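Local structure of hypothetical protein (Uncultured marine organism, 2OD6) at residues Lys6-Thr11 / Cys104-Glu109; Thr12-Asn17 / Val58-Met63; Lys37-Arg42 / Glu74-Tyr79; Arg42-Phe47 / Tyr65-Arg70. The protein is of unknown function but forms a dimer of ferredoxin-like subunits and binds 10-oxohexadecanoic acid, a long-chain oxo fatty acid, in a pocket of its fold. One frame throughout, in Å; residues are numbered along the deposited sequence. Where two conformers were deposited one is given.

Contact 1: Lys6-Thr11 / Cys104-Glu109; sequences KFTSFT and CLVVME. With OHA (10-oxohexadecanoic acid), chain E.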
# COMPACT_ATOMS: atom_id res chain seq x y z
N LYS A 6 3.24 4.36 13.42
CA LYS A 6 2.28 3.43 12.90
C LYS A 6 2.99 2.39 12.05
O LYS A 6 4.08 2.61 11.52
CB LYS A 6 1.23 4.15 12.06
CG LYS A 6 0.34 5.03 12.88
CD LYS A 6 -0.27 6.17 12.15
CE LYS A 6 -1.35 5.78 11.21
NZ LYS A 6 -2.36 6.90 11.19
N PHE A 7 2.37 1.25 11.97
CA PHE A 7 2.84 0.13 11.17
C PHE A 7 1.80 -0.17 10.06
O PHE A 7 0.60 -0.08 10.33
CB PHE A 7 3.00 -1.12 12.04
CG PHE A 7 4.37 -1.30 12.62
CD1 PHE A 7 4.99 -0.27 13.32
CD2 PHE A 7 5.05 -2.49 12.47
CE1 PHE A 7 6.27 -0.42 13.86
CE2 PHE A 7 6.33 -2.66 13.03
CZ PHE A 7 6.93 -1.62 13.72
N THR A 8 2.27 -0.51 8.85
CA THR A 8 1.41 -0.87 7.71
C THR A 8 2.01 -2.00 6.92
O THR A 8 3.18 -1.97 6.59
CB THR A 8 1.20 0.30 6.75
OG1 THR A 8 0.56 1.37 7.46
CG2 THR A 8 0.25 -0.07 5.58
N SER A 9 1.18 -3.00 6.64
CA SER A 9 1.57 -4.15 5.85
C SER A 9 0.79 -4.10 4.54
O SER A 9 -0.38 -3.70 4.54
CB SER A 9 1.24 -5.40 6.60
OG SER A 9 1.97 -5.47 7.79
N PHE A 10 1.45 -4.49 3.44
CA PHE A 10 0.83 -4.57 2.12
C PHE A 10 1.00 -5.95 1.66
O PHE A 10 2.13 -6.37 1.46
CB PHE A 10 1.52 -3.65 1.12
CG PHE A 10 1.59 -2.23 1.56
CD1 PHE A 10 0.54 -1.36 1.34
CD2 PHE A 10 2.70 -1.76 2.22
CE1 PHE A 10 0.61 -0.04 1.76
CE2 PHE A 10 2.78 -0.44 2.65
CZ PHE A 10 1.73 0.42 2.43
N THR A 11 -0.09 -6.68 1.58
CA THR A 11 0.01 -8.08 1.08
C THR A 11 -0.45 -8.06 -0.36
O THR A 11 -1.59 -7.60 -0.64
CB THR A 11 -0.87 -8.97 1.95
OG1 THR A 11 -0.38 -8.95 3.29
CG2 THR A 11 -0.91 -10.40 1.45
N CYS A 104 5.89 -2.48 6.89
CA CYS A 104 6.47 -1.14 6.95
C CYS A 104 6.19 -0.41 8.26
O CYS A 104 5.31 -0.78 9.00
CB CYS A 104 5.88 -0.27 5.81
SG CYS A 104 6.10 -1.07 4.18
N LEU A 105 7.00 0.62 8.50
CA LEU A 105 6.74 1.71 9.44
C LEU A 105 6.39 2.91 8.62
O LEU A 105 6.99 3.15 7.59
CB LEU A 105 8.01 2.18 10.17
CG LEU A 105 9.08 1.23 10.63
CD1 LEU A 105 10.12 2.04 11.38
CD2 LEU A 105 8.43 0.20 11.52
N VAL A 106 5.47 3.70 9.13
CA VAL A 106 5.07 4.95 8.46
C VAL A 106 6.13 6.01 8.76
O VAL A 106 6.42 6.33 9.92
CB VAL A 106 3.70 5.42 8.94
CG1 VAL A 106 3.32 6.75 8.27
CG2 VAL A 106 2.65 4.35 8.70
N VAL A 107 6.72 6.52 7.69
CA VAL A 107 7.71 7.61 7.76
C VAL A 107 6.98 8.98 7.78
O VAL A 107 7.30 9.84 8.59
CB VAL A 107 8.70 7.50 6.56
CG1 VAL A 107 9.72 8.68 6.53
CG2 VAL A 107 9.41 6.17 6.66
N MSE A 108 6.03 9.16 6.87
CA MSE A 108 5.27 10.40 6.75
C MSE A 108 3.85 10.09 6.33
O MSE A 108 3.62 9.11 5.66
CB MSE A 108 5.95 11.31 5.70
CG MSE A 108 5.06 11.96 4.62
SE MSE A 108 6.22 13.09 3.50
CE MSE A 108 7.63 11.86 3.12
N GLU A 109 2.89 10.91 6.74
CA GLU A 109 1.53 10.80 6.21
C GLU A 109 0.82 12.13 6.25
O GLU A 109 1.12 12.95 7.09
CB GLU A 109 0.72 9.67 6.89
CG GLU A 109 0.22 9.99 8.26
CD GLU A 109 -0.64 8.86 8.84
OE1 GLU A 109 -0.09 7.79 9.13
OE2 GLU A 109 -1.86 9.04 8.98
O2 OHA E . 0.09 -7.30 8.75
C16 OHA E . 0.16 -8.37 8.16
O3 OHA E . 1.37 -8.74 7.80
C15 OHA E . -1.03 -9.27 7.88
C14 OHA E . -0.77 -10.26 6.72
C13 OHA E . -1.82 -11.38 6.55
C12 OHA E . -2.43 -11.47 5.13
C11 OHA E . -3.08 -12.85 4.79
C10 OHA E . -4.47 -12.80 4.12
C9 OHA E . -5.58 -12.58 5.18
C8 OHA E . -6.95 -12.09 4.66
C7 OHA E . -7.86 -11.68 5.82
O1 OHA E . -7.82 -10.54 6.28
C6 OHA E . -8.84 -12.63 6.48
C5 OHA E . -8.95 -13.98 5.79
C4 OHA E . -10.04 -14.84 6.45
C3 OHA E . -10.37 -16.17 5.75
C2 OHA E . -10.75 -16.07 4.27
C1 OHA E . -9.74 -16.82 3.40
O HOH W 1 3.75 -3.79 9.50
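The backbone oxygen of Cys-104 draws three donors. Thr-8 N reaches Cys-104 O at 3.1 Å, standing 46° above the carbonyl plane; a water that also donates to Ser-9 OG adds a weak bond, and Trp-53 NE1 of the second subunit another weak one. In return Cys-104 N donates to Thr-8 O over 2.8 Å, which completes an antiparallel hydrogen-bonded pair. Farther along, Val-106 N meets Lys-6 O at 3.0 Å, and between these rungs lies the non-hydrogen-bonded pair of Phe-7 and Leu-105. Their side chains run alongside each other, with Leu-105 CD2 over one face of the Phe-7 ring, only 3.2 Å from CZ. The approach is close, and Phe-7 chi1 (-92°) lies off a staggered value. Ser-9 projects from the same face of the sheet, where its OG donates to carboxyl atom O2 of the bound oxo fatty acid at 2.8 Å.

The other face carries Thr-8, Phe-10 and Cys-104. With SG set beside the backbone N (chi1 -54°), the Cys-104 sulfur comes to the edge of the Phe-10 ring, in its plane and 3.7 Å from CE2, a sulfur-aromatic contact. At the far end Lys-6 and Glu-109 cross at about a right angle, and Lys-6 NZ forms a salt bridge with Glu-109 OE2 (3.1 Å), approaching on the syn side.

Strand 7-15 is flanked here by 98-109 and, across its other edge, by 59-67; helix 70-85 touches Phe-7 and Ser-9 through Arg-70 and Phe-73, while residues 104-109 continue the sheet into the second subunit.

Contact 2: Thr12-Asn17 / Val58-Met63; sequences TADFIN and VFRVVM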
# COMPACT_ATOMS: atom_id res chain seq x y z
N THR A 12 0.35 -8.65 -1.24
CA THR A 12 -0.02 -8.80 -2.63
C THR A 12 -0.36 -10.25 -2.82
O THR A 12 0.40 -11.17 -2.44
CB THR A 12 1.10 -8.34 -3.64
OG1 THR A 12 1.36 -6.94 -3.42
CG2 THR A 12 0.66 -8.57 -5.10
N ALA A 13 -1.55 -10.45 -3.36
CA ALA A 13 -2.11 -11.75 -3.63
C ALA A 13 -2.31 -11.97 -5.14
O ALA A 13 -3.06 -11.25 -5.77
CB ALA A 13 -3.40 -11.82 -2.89
N ASP A 14 -1.69 -13.01 -5.71
CA ASP A 14 -1.80 -13.29 -7.13
C ASP A 14 -2.47 -14.60 -7.35
O ASP A 14 -2.15 -15.53 -6.65
CB ASP A 14 -0.43 -13.49 -7.75
CG ASP A 14 0.07 -12.29 -8.43
OD1 ASP A 14 0.39 -11.34 -7.69
OD2 ASP A 14 0.12 -12.30 -9.68
N PHE A 15 -3.29 -14.67 -8.40
CA PHE A 15 -4.13 -15.81 -8.66
C PHE A 15 -3.92 -16.16 -10.08
O PHE A 15 -3.41 -15.37 -10.88
CB PHE A 15 -5.60 -15.48 -8.44
CG PHE A 15 -5.87 -14.93 -7.09
CD1 PHE A 15 -5.77 -13.62 -6.88
CD2 PHE A 15 -6.12 -15.76 -6.00
CE1 PHE A 15 -5.99 -13.11 -5.65
CE2 PHE A 15 -6.34 -15.22 -4.73
CZ PHE A 15 -6.25 -13.91 -4.58
N ILE A 16 -4.25 -17.41 -10.35
CA ILE A 16 -4.12 -17.96 -11.65
C ILE A 16 -5.11 -17.49 -12.73
O ILE A 16 -4.89 -17.79 -13.92
CB ILE A 16 -4.40 -19.45 -11.51
CG1 ILE A 16 -3.18 -20.17 -11.02
CG2 ILE A 16 -4.90 -20.00 -12.78
CD1 ILE A 16 -3.38 -21.62 -11.25
N ASN A 17 -6.25 -16.97 -12.30
CA ASN A 17 -7.36 -16.65 -13.18
C ASN A 17 -8.30 -15.83 -12.36
O ASN A 17 -8.22 -15.86 -11.14
CB ASN A 17 -8.07 -17.92 -13.65
CG ASN A 17 -8.62 -18.77 -12.50
OD1 ASN A 17 -9.26 -18.29 -11.56
ND2 ASN A 17 -8.39 -20.03 -12.58
N VAL A 58 -2.78 -9.95 -15.29
CA VAL A 58 -2.56 -10.60 -14.02
C VAL A 58 -3.80 -10.43 -13.20
O VAL A 58 -4.58 -9.49 -13.40
CB VAL A 58 -1.34 -10.01 -13.22
CG1 VAL A 58 -0.09 -10.18 -14.01
CG2 VAL A 58 -1.57 -8.62 -12.87
N PHE A 59 -3.96 -11.33 -12.24
CA PHE A 59 -5.08 -11.28 -11.33
C PHE A 59 -4.59 -10.99 -9.94
O PHE A 59 -4.10 -11.87 -9.28
CB PHE A 59 -5.81 -12.61 -11.47
CG PHE A 59 -6.18 -12.89 -12.84
CD1 PHE A 59 -7.22 -12.22 -13.43
CD2 PHE A 59 -5.39 -13.70 -13.60
CE1 PHE A 59 -7.53 -12.42 -14.78
CE2 PHE A 59 -5.69 -13.94 -14.98
CZ PHE A 59 -6.78 -13.30 -15.56
N ARG A 60 -4.78 -9.78 -9.41
CA ARG A 60 -3.95 -9.42 -8.32
C ARG A 60 -4.63 -8.33 -7.50
O ARG A 60 -5.18 -7.42 -8.03
CB ARG A 60 -2.57 -8.96 -8.87
CG ARG A 60 -1.50 -8.56 -7.84
CD ARG A 60 -0.16 -8.07 -8.51
NE ARG A 60 0.50 -9.11 -9.35
CZ ARG A 60 1.43 -8.86 -10.25
NH1 ARG A 60 1.91 -7.66 -10.43
NH2 ARG A 60 1.94 -9.86 -10.97
N VAL A 61 -4.58 -8.53 -6.21
CA VAL A 61 -5.09 -7.51 -5.25
C VAL A 61 -3.98 -7.15 -4.34
O VAL A 61 -3.15 -7.95 -4.01
CB VAL A 61 -6.31 -8.02 -4.49
CG1 VAL A 61 -7.47 -8.30 -5.52
CG2 VAL A 61 -6.01 -9.27 -3.65
N VAL A 62 -3.98 -5.90 -3.88
CA VAL A 62 -3.16 -5.53 -2.77
C VAL A 62 -4.07 -5.24 -1.59
O VAL A 62 -4.99 -4.44 -1.68
CB VAL A 62 -2.26 -4.27 -3.08
CG1 VAL A 62 -1.48 -3.79 -1.82
CG2 VAL A 62 -1.29 -4.61 -4.21
N MSE A 63 -3.75 -5.88 -0.46
CA MSE A 63 -4.43 -5.71 0.79
C MSE A 63 -3.60 -4.84 1.76
O MSE A 63 -2.40 -5.09 1.99
CB MSE A 63 -4.72 -7.09 1.34
CG MSE A 63 -5.71 -7.84 0.44
SE MSE A 63 -6.15 -9.53 1.32
CE MSE A 63 -4.55 -10.48 1.05
O HOH W 2 -2.03 -13.24 -11.85
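Asp-14 and Arg-60 run side by side and point the same way from one face of the sheet, their carboxylate and guanidinium planes turned 42° apart. The Arg-60 chain leaves extended and then bends at chi3 (-61°), which brings NE back to Asp-14 OD1 at 2.8 Å. This salt bridge meets OD1 on its syn side but lies tilted from the guanidinium plane; weak bonds from NE and NH2 to OD2 supplement it. Val-58 CG2 covers one guanidinium face, and Thr-12 CG2 crosses the aliphatic part, 3.5 Å from Arg-60 CG. A leucine in place of Arg-60 would probably leave the Asp-14 carboxylate without its positive mate and less firmly held. A water donates to Asp-14 OD2 and to Phe-15 O and accepts from Phe-59 N, tying the carboxylate to both backbones.

The opposite face is apolar. Ala-13 CB meets Val-61 CG2 at 3.7 Å, beside a straight backbone bond from Ala-13 N to Val-61 O (3.0 Å, 176°). Phe-15 turns the edge of its ring to Phe-59 O, with CD1 3.4 Å away, and its ring also meets that of Phe-24. The Phe-59 ring instead offers a face to the backbone of Asn-17, whose CA lies 3.6 Å from Phe-59 CD2.

Asn-17 is the N-cap of the next helix, its OD1 accepting from Asp-20 N. Strands 7-15 and 59-67 are the antiparallel central pair of the four-stranded sheet, and the first leads into helix 18-40, as in the ferredoxin-like fold, consistent with membership of the dimeric alpha/beta-barrel clan.

Contact 3: Lys37-Arg42 / Glu74-Tyr79; sequences KEMKSR and EANIAY. With OHA (10-oxohexadecanoic acid), chain E; EDO (1,2-ethanediol), chain F.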
# COMPACT_ATOMS: atom_id res chain seq x y z
N LYS A 37 -13.77 -7.17 13.19
CA LYS A 37 -14.02 -6.86 14.57
C LYS A 37 -12.82 -7.28 15.42
O LYS A 37 -12.40 -6.54 16.31
CB LYS A 37 -15.28 -7.61 15.02
CG LYS A 37 -15.89 -7.14 16.27
CD LYS A 37 -17.19 -7.90 16.58
CE LYS A 37 -16.96 -9.32 17.11
NZ LYS A 37 -16.87 -10.33 16.00
N GLU A 38 -12.29 -8.46 15.15
CA GLU A 38 -11.20 -8.99 15.97
C GLU A 38 -9.94 -8.18 15.82
O GLU A 38 -9.27 -7.87 16.81
CB GLU A 38 -10.93 -10.46 15.62
CG GLU A 38 -12.06 -11.37 16.01
CD GLU A 38 -12.24 -11.53 17.52
OE1 GLU A 38 -11.36 -11.13 18.31
OE2 GLU A 38 -13.28 -12.08 17.91
N MSE A 39 -9.60 -7.84 14.58
CA MSE A 39 -8.39 -7.07 14.30
C MSE A 39 -8.45 -5.63 14.82
O MSE A 39 -7.47 -5.09 15.35
CB MSE A 39 -8.07 -7.11 12.79
CG MSE A 39 -7.72 -8.45 12.31
SE MSE A 39 -7.07 -8.53 10.47
CE MSE A 39 -5.14 -8.09 10.67
N LYS A 40 -9.60 -5.00 14.69
CA LYS A 40 -9.75 -3.65 15.17
C LYS A 40 -9.69 -3.61 16.67
O LYS A 40 -9.13 -2.66 17.23
CB LYS A 40 -11.04 -3.01 14.67
CG LYS A 40 -11.01 -2.72 13.19
CD LYS A 40 -12.04 -1.68 12.84
CE LYS A 40 -11.88 -1.23 11.39
NZ LYS A 40 -13.10 -0.44 11.02
N SER A 41 -10.21 -4.65 17.34
CA SER A 41 -10.13 -4.70 18.81
C SER A 41 -8.69 -4.85 19.26
O SER A 41 -8.39 -4.63 20.43
CB SER A 41 -10.96 -5.86 19.37
OG SER A 41 -10.29 -7.09 19.13
N ARG A 42 -7.80 -5.25 18.34
CA ARG A 42 -6.37 -5.37 18.60
C ARG A 42 -5.54 -4.25 18.02
O ARG A 42 -4.30 -4.31 18.03
CB ARG A 42 -5.88 -6.71 18.05
CG ARG A 42 -6.46 -7.87 18.80
CD ARG A 42 -6.16 -9.16 18.10
NE ARG A 42 -6.50 -10.29 18.94
CZ ARG A 42 -7.73 -10.78 19.11
NH1 ARG A 42 -8.77 -10.25 18.49
NH2 ARG A 42 -7.91 -11.80 19.93
N GLU A 74 1.81 -6.59 16.11
CA GLU A 74 2.17 -7.87 16.70
C GLU A 74 0.96 -8.66 17.24
O GLU A 74 0.91 -9.88 17.07
CB GLU A 74 3.24 -7.68 17.79
CG GLU A 74 4.61 -7.30 17.22
CD GLU A 74 5.67 -7.02 18.29
OE1 GLU A 74 5.39 -7.24 19.48
OE2 GLU A 74 6.78 -6.55 17.93
N ALA A 75 0.02 -7.98 17.89
CA ALA A 75 -1.18 -8.62 18.42
C ALA A 75 -2.05 -9.14 17.30
O ALA A 75 -2.72 -10.15 17.43
CB ALA A 75 -1.98 -7.64 19.27
N ASN A 76 -2.04 -8.44 16.19
CA ASN A 76 -2.81 -8.85 15.02
C ASN A 76 -2.24 -10.05 14.27
O ASN A 76 -3.00 -10.94 13.89
CB ASN A 76 -3.04 -7.64 14.11
CG ASN A 76 -4.27 -6.85 14.51
OD1 ASN A 76 -5.37 -7.36 14.40
ND2 ASN A 76 -4.09 -5.64 15.02
N ILE A 77 -0.92 -10.10 14.09
CA ILE A 77 -0.22 -11.30 13.59
C ILE A 77 -0.45 -12.52 14.49
O ILE A 77 -0.63 -13.64 14.02
CB ILE A 77 1.31 -11.04 13.49
CG1 ILE A 77 1.60 -9.97 12.44
CG2 ILE A 77 2.07 -12.33 13.22
CD1 ILE A 77 0.65 -9.94 11.27
N ALA A 78 -0.42 -12.29 15.79
CA ALA A 78 -0.71 -13.33 16.76
C ALA A 78 -2.11 -13.88 16.55
O ALA A 78 -2.31 -15.09 16.50
CB ALA A 78 -0.55 -12.77 18.17
N TYR A 79 -3.07 -12.98 16.43
CA TYR A 79 -4.46 -13.35 16.21
C TYR A 79 -4.59 -14.13 14.91
O TYR A 79 -5.29 -15.13 14.86
CB TYR A 79 -5.36 -12.10 16.16
CG TYR A 79 -6.70 -12.37 15.54
CD1 TYR A 79 -7.67 -13.08 16.24
CD2 TYR A 79 -7.00 -11.95 14.25
CE1 TYR A 79 -8.91 -13.36 15.67
CE2 TYR A 79 -8.26 -12.24 13.66
CZ TYR A 79 -9.20 -12.93 14.37
OH TYR A 79 -10.43 -13.21 13.82
O2 OHA E . 0.09 -7.30 8.75
C16 OHA E . 0.16 -8.37 8.16
O3 OHA E . 1.37 -8.74 7.80
C15 OHA E . -1.03 -9.27 7.88
C14 OHA E . -0.77 -10.26 6.72
C13 OHA E . -1.82 -11.38 6.55
C12 OHA E . -2.43 -11.47 5.13
C11 OHA E . -3.08 -12.85 4.79
C10 OHA E . -4.47 -12.80 4.12
C9 OHA E . -5.58 -12.58 5.18
C8 OHA E . -6.95 -12.09 4.66
C7 OHA E . -7.86 -11.68 5.82
O1 OHA E . -7.82 -10.54 6.28
C6 OHA E . -8.84 -12.63 6.48
C5 OHA E . -8.95 -13.98 5.79
C4 OHA E . -10.04 -14.84 6.45
C3 OHA E . -10.37 -16.17 5.75
C2 OHA E . -10.75 -16.07 4.27
C1 OHA E . -9.74 -16.82 3.40
C1 EDO F . 8.04 -5.93 15.12
O1 EDO F . 7.90 -7.34 15.29
C2 EDO F . 9.36 -5.66 14.39
O2 EDO F . 9.60 -4.25 14.31
O HOH W 3 -3.51 -11.45 19.65
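Tyr-79 and Arg-42 carry most of the flat-group packing. Their side chains cross at about a right angle, and Tyr-79 CD1 sits over the centre of one guanidinium face, 3.7 Å from Arg-42 CZ, with the two planes 30° apart. Glu-38 CB rests on a face of the Tyr-79 ring at 3.3 Å from CZ, and Met-39 CG approaches the same ring obliquely, 4.1 Å from Tyr-79 CE2.

Polar bonds hold the guanidinium in place. Arg-42 NH1 bridges to the anti lone pair of Glu-38 OE1 at 2.7 Å and also donates to Glu-38 O, both partners lying in the guanidinium plane; Ser-41 OG reaches that same carbonyl oxygen from the opposite face of its plane. A water accepts a hydrogen bond from Arg-42 NE and donates one to Ala-75 O.

Among the amide contacts, Asn-76 ND2 makes only a weak bond to Met-39 O (3.4 Å), its stronger partner being Ser-72 O, while Asn-76 OD1 lies 3.0 Å from Met-39 CA and packs on CB as well.

On the side of the helix facing the ligand, Ile-77 CD1 approaches C16 of the fatty acid at 3.5 Å. Two helices packed together on one side of an antiparallel sheet, here bordering a fatty-acid pocket, form the helical layer of a ferredoxin-like sandwich.

Contact 4: Arg42-Phe47 / Tyr65-Arg70; sequences RGLLKF and YEYKDR. With OHA (10-oxohexadecanoic acid), chain E.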
# COMPACT_ATOMS: atom_id res chain seq x y z
N ARG A 42 -7.80 -5.25 18.34
CA ARG A 42 -6.37 -5.37 18.60
C ARG A 42 -5.54 -4.25 18.02
O ARG A 42 -4.30 -4.31 18.03
CB ARG A 42 -5.88 -6.71 18.05
CG ARG A 42 -6.46 -7.87 18.80
CD ARG A 42 -6.16 -9.16 18.10
NE ARG A 42 -6.50 -10.29 18.94
CZ ARG A 42 -7.73 -10.78 19.11
NH1 ARG A 42 -8.77 -10.25 18.49
NH2 ARG A 42 -7.91 -11.80 19.93
N GLY A 43 -6.21 -3.22 17.48
CA GLY A 43 -5.51 -2.02 16.98
C GLY A 43 -5.30 -1.85 15.49
O GLY A 43 -4.54 -0.98 15.08
N LEU A 44 -5.94 -2.68 14.68
CA LEU A 44 -6.12 -2.40 13.25
C LEU A 44 -6.93 -1.13 13.11
O LEU A 44 -8.01 -1.01 13.68
CB LEU A 44 -6.85 -3.54 12.52
CG LEU A 44 -6.95 -3.45 10.98
CD1 LEU A 44 -5.64 -3.70 10.29
CD2 LEU A 44 -7.99 -4.43 10.48
N LEU A 45 -6.39 -0.16 12.37
CA LEU A 45 -7.11 1.09 12.13
C LEU A 45 -7.99 1.00 10.87
O LEU A 45 -9.12 1.49 10.86
CB LEU A 45 -6.14 2.28 12.05
CG LEU A 45 -5.39 2.81 13.29
CD1 LEU A 45 -4.36 3.87 12.80
CD2 LEU A 45 -6.30 3.38 14.40
N LYS A 46 -7.48 0.33 9.83
CA LYS A 46 -8.14 0.27 8.55
C LYS A 46 -7.63 -0.91 7.77
O LYS A 46 -6.43 -1.29 7.88
CB LYS A 46 -7.91 1.57 7.75
CG LYS A 46 -8.68 1.67 6.45
CD LYS A 46 -8.35 2.97 5.68
CE LYS A 46 -8.53 2.79 4.16
NZ LYS A 46 -8.34 4.08 3.48
N PHE A 47 -8.54 -1.52 7.00
CA PHE A 47 -8.19 -2.53 5.99
C PHE A 47 -8.69 -2.09 4.59
O PHE A 47 -9.73 -1.45 4.49
CB PHE A 47 -8.82 -3.86 6.34
CG PHE A 47 -8.73 -4.88 5.25
CD1 PHE A 47 -7.64 -5.71 5.18
CD2 PHE A 47 -9.77 -5.04 4.31
CE1 PHE A 47 -7.55 -6.66 4.18
CE2 PHE A 47 -9.68 -6.00 3.30
CZ PHE A 47 -8.58 -6.82 3.25
N TYR A 65 -3.14 -3.32 5.58
CA TYR A 65 -3.50 -3.36 6.99
C TYR A 65 -2.84 -2.18 7.69
O TYR A 65 -1.62 -2.11 7.75
CB TYR A 65 -2.97 -4.65 7.58
CG TYR A 65 -3.55 -5.85 6.95
CD1 TYR A 65 -2.96 -6.37 5.80
CD2 TYR A 65 -4.69 -6.46 7.46
CE1 TYR A 65 -3.48 -7.52 5.16
CE2 TYR A 65 -5.22 -7.63 6.81
CZ TYR A 65 -4.60 -8.12 5.68
OH TYR A 65 -5.12 -9.21 5.07
N GLU A 66 -3.61 -1.24 8.19
CA GLU A 66 -3.04 -0.10 8.83
C GLU A 66 -3.19 -0.26 10.35
O GLU A 66 -4.30 -0.21 10.85
CB GLU A 66 -3.76 1.18 8.39
CG GLU A 66 -3.35 1.65 7.01
CD GLU A 66 -4.23 2.73 6.47
OE1 GLU A 66 -4.44 3.78 7.13
OE2 GLU A 66 -4.69 2.52 5.34
N TYR A 67 -2.07 -0.43 11.05
CA TYR A 67 -2.06 -0.58 12.48
C TYR A 67 -1.64 0.67 13.25
O TYR A 67 -0.88 1.52 12.74
CB TYR A 67 -1.14 -1.72 12.85
CG TYR A 67 -1.36 -3.02 12.11
CD1 TYR A 67 -2.38 -3.88 12.47
CD2 TYR A 67 -0.53 -3.41 11.06
CE1 TYR A 67 -2.58 -5.10 11.80
CE2 TYR A 67 -0.71 -4.62 10.41
CZ TYR A 67 -1.73 -5.46 10.81
OH TYR A 67 -1.92 -6.68 10.20
N LYS A 68 -2.10 0.76 14.48
CA LYS A 68 -1.81 1.90 15.36
C LYS A 68 -0.30 2.01 15.62
O LYS A 68 0.25 3.10 15.72
CB LYS A 68 -2.56 1.68 16.69
CG LYS A 68 -2.71 2.86 17.64
CD LYS A 68 -3.63 2.46 18.87
CE LYS A 68 -2.87 2.12 20.19
NZ LYS A 68 -3.69 1.69 21.47
N ASP A 69 0.37 0.86 15.73
CA ASP A 69 1.76 0.84 16.21
C ASP A 69 2.29 -0.56 16.13
O ASP A 69 1.58 -1.47 15.71
CB ASP A 69 1.90 1.38 17.64
CG ASP A 69 0.90 0.77 18.66
OD1 ASP A 69 0.47 -0.38 18.51
OD2 ASP A 69 0.60 1.46 19.65
N ARG A 70 3.54 -0.74 16.56
CA ARG A 70 4.21 -2.07 16.58
C ARG A 70 3.47 -3.10 17.42
O ARG A 70 3.33 -4.23 17.00
CB ARG A 70 5.64 -1.94 17.10
CG ARG A 70 6.47 -3.22 17.00
CD ARG A 70 7.89 -3.03 17.55
O2 OHA E . 0.09 -7.30 8.75
C16 OHA E . 0.16 -8.37 8.16
O3 OHA E . 1.37 -8.74 7.80
C15 OHA E . -1.03 -9.27 7.88
C14 OHA E . -0.77 -10.26 6.72
C13 OHA E . -1.82 -11.38 6.55
C12 OHA E . -2.43 -11.47 5.13
C11 OHA E . -3.08 -12.85 4.79
C10 OHA E . -4.47 -12.80 4.12
C9 OHA E . -5.58 -12.58 5.18
C8 OHA E . -6.95 -12.09 4.66
C7 OHA E . -7.86 -11.68 5.82
O1 OHA E . -7.82 -10.54 6.28
C6 OHA E . -8.84 -12.63 6.48
C5 OHA E . -8.95 -13.98 5.79
C4 OHA E . -10.04 -14.84 6.45
C3 OHA E . -10.37 -16.17 5.75
C2 OHA E . -10.75 -16.07 4.27
C1 OHA E . -9.74 -16.82 3.40
O HOH W 4 -5.75 5.07 4.51
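Phe-47 holds CG trans to its backbone N (chi1 169°), whereas Tyr-65 turns its CG beside the N (chi1 -62°), and from this non-hydrogen-bonded pair the two rings come together. They belong to the beta hairpin of strands 44-52 and 59-67, broken by a classic bulge in which Leu-45 and Lys-46 both face Glu-66: Leu-45 N gives Glu-66 O a short bond of 2.6 Å, Lys-46 N a weak one. Gly-43, at positive phi, is the C-prime residue of the Schellman motif ending helix 18-40, and its O accepts from Lys-68 N.

Phe-47 directs its edge at one face of Tyr-65 in an offset edge-to-face pair, planes 62° apart, with CD1 3.5 Å from Tyr-65 CE2. The ligand's C15 lies over the opposite face, and Leu-44 CD1 stands at the ring edge, 3.9 Å from Tyr-65 CB. Replacing Tyr-65 by an alanine would probably open a gap between Phe-47 and the ligand chain and leave the ligand's keto oxygen without this donor.

On the face meeting the second subunit, a water joins Lys-46 NZ and Glu-66 OE2; Glu-66 OE1 is salt-bridged to Lys-46 of the second subunit. Tyr-65 OH donates to the keto oxygen O1 at 3.2 Å, and Tyr-67 OH to carboxyl atom O2 at 2.6 Å.

Overall arrangement
Contacts 1, 2 and 4 lie in one four-stranded antiparallel sheet, and contact 3 joins the two long helices that cover it. Contacts 1 and 4 have centres 10 Å apart and are linked through strands 7-15 and 59-67, where Phe-7 O meets Tyr-67 N at 2.8 Å. Contact 3 is closer still to contact 4, 8 Å between centres; they share Arg-42, and Met-39 CE packs on Tyr-67 OH. Contact 2 lies toward the other end of the sheet, its centre 24 Å from that of contact 3, but joins contact 1 through Thr-11 O and Met-63 N (2.8 Å), and its Met-63 touches both Phe-47 and the ligand. The oxo fatty acid thus touches all four, with contacts 1, 3 and 4 around its carboxyl end.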